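Local coordinates for protein cystalysin (Treponema denticola, PDB 1C7N) that binds pyridoxal-5'-phosphate and belongs to the class I and II aminotransferase family of PLP-dependent enzymes, at residues K188-D191 against I192-S196. Numbering follows the deposited sequence.
Sequences KIKD and IVLKS
Leu194 N donates to Lys190 O at 2.9 Å with an N-H...O angle of 174°, the straightest of four successive i to i+4 backbone hydrogen bonds that join 188-191 to 192-196 and mark the pair as the last turns of helix 183-195. The most bent, Lys195 N to Asp191 O, measures 3.0 Å with an angle of 135°.

Apolar packing follows the same spacing. CG2 of Ile189 meets CG2 of Val193 at 4.1 Å, on a buried flank where Ile189 rests on Leu168 and Phe170 of strand 165-171 and Val193 on Leu226. One residue on, CD1 of Leu194 lies 3.8 Å from CG of Lys190, so the lysine contributes its methylene stem to this contact.

The ammonium end of Lys190 turns instead to Asp191. Bends at chi3 (62°) and chi4 fold the Lys190 chain back until NZ forms a salt bridge with OD1 of Asp191 at 2.9 Å, arriving from above the carboxylate plane. Lys195, similarly bent, places NZ 3.0 Å from Ile192 O, in the carbonyl plane on a lone pair, and also bonds Ser160 OG of helix 153-160.

In the beta-alpha-beta unit of strand 165-171, helix 183-195 and strand 199-203, the last-turn carbonyl of Ile192 thus gains a lysine donor, whose positive charge would probably suit the negative end of the helix dipole.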
# COMPACT_ATOMS: atom_id res chain seq x y z
N LYS A 188 -21.20 -21.24 19.73
CA LYS A 188 -20.65 -22.59 19.61
C LYS A 188 -19.21 -22.55 19.13
O LYS A 188 -18.36 -23.31 19.59
CB LYS A 188 -21.47 -23.43 18.62
CG LYS A 188 -22.73 -24.07 19.18
CD LYS A 188 -23.25 -25.12 18.20
CE LYS A 188 -24.43 -25.89 18.76
NZ LYS A 188 -24.84 -27.00 17.84
N ILE A 189 -18.93 -21.65 18.19
CA ILE A 189 -17.57 -21.53 17.67
C ILE A 189 -16.68 -20.93 18.74
O ILE A 189 -15.54 -21.35 18.91
CB ILE A 189 -17.54 -20.63 16.41
CG1 ILE A 189 -18.46 -21.22 15.34
CG2 ILE A 189 -16.10 -20.53 15.89
CD1 ILE A 189 -18.57 -20.37 14.09
N LYS A 190 -17.20 -19.95 19.48
CA LYS A 190 -16.44 -19.31 20.55
C LYS A 190 -16.00 -20.34 21.58
O LYS A 190 -14.85 -20.32 22.03
CB LYS A 190 -17.27 -18.23 21.24
CG LYS A 190 -16.65 -17.72 22.54
CD LYS A 190 -17.57 -16.74 23.26
CE LYS A 190 -18.88 -17.40 23.67
NZ LYS A 190 -18.74 -18.42 24.75
N ASP A 191 -16.91 -21.23 21.96
CA ASP A 191 -16.59 -22.26 22.95
C ASP A 191 -15.49 -23.18 22.44
O ASP A 191 -14.55 -23.51 23.18
CB ASP A 191 -17.83 -23.08 23.31
CG ASP A 191 -18.83 -22.29 24.13
OD1 ASP A 191 -18.43 -21.29 24.77
OD2 ASP A 191 -20.02 -22.68 24.14
N ILE A 192 -15.60 -23.60 21.18
CA ILE A 192 -14.60 -24.47 20.58
C ILE A 192 -13.23 -23.77 20.56
O ILE A 192 -12.20 -24.39 20.84
CB ILE A 192 -14.98 -24.84 19.13
CG1 ILE A 192 -16.28 -25.65 19.13
CG2 ILE A 192 -13.86 -25.62 18.46
CD1 ILE A 192 -16.76 -26.04 17.74
N VAL A 193 -13.24 -22.48 20.25
CA VAL A 193 -12.00 -21.71 20.19
C VAL A 193 -11.34 -21.54 21.55
O VAL A 193 -10.14 -21.80 21.70
CB VAL A 193 -12.23 -20.32 19.57
CG1 VAL A 193 -10.96 -19.47 19.69
CG2 VAL A 193 -12.62 -20.47 18.10
N LEU A 194 -12.11 -21.09 22.54
CA LEU A 194 -11.58 -20.88 23.89
C LEU A 194 -11.14 -22.18 24.55
O LEU A 194 -10.30 -22.18 25.45
CB LEU A 194 -12.63 -20.19 24.76
CG LEU A 194 -13.10 -18.80 24.30
CD1 LEU A 194 -14.14 -18.28 25.28
CD2 LEU A 194 -11.92 -17.85 24.21
N LYS A 195 -11.71 -23.29 24.08
CA LYS A 195 -11.41 -24.63 24.58
C LYS A 195 -10.07 -25.15 24.06
O LYS A 195 -9.47 -26.06 24.64
CB LYS A 195 -12.53 -25.58 24.16
CG LYS A 195 -12.14 -27.05 24.10
CD LYS A 195 -13.14 -27.85 23.27
CE LYS A 195 -13.19 -27.36 21.82
NZ LYS A 195 -11.86 -27.40 21.14
N SER A 196 -9.61 -24.58 22.95
CA SER A 196 -8.35 -25.00 22.34
C SER A 196 -7.34 -23.86 22.36
O SER A 196 -7.58 -22.82 22.98
CB SER A 196 -8.59 -25.43 20.90
OG SER A 196 -9.03 -24.33 20.12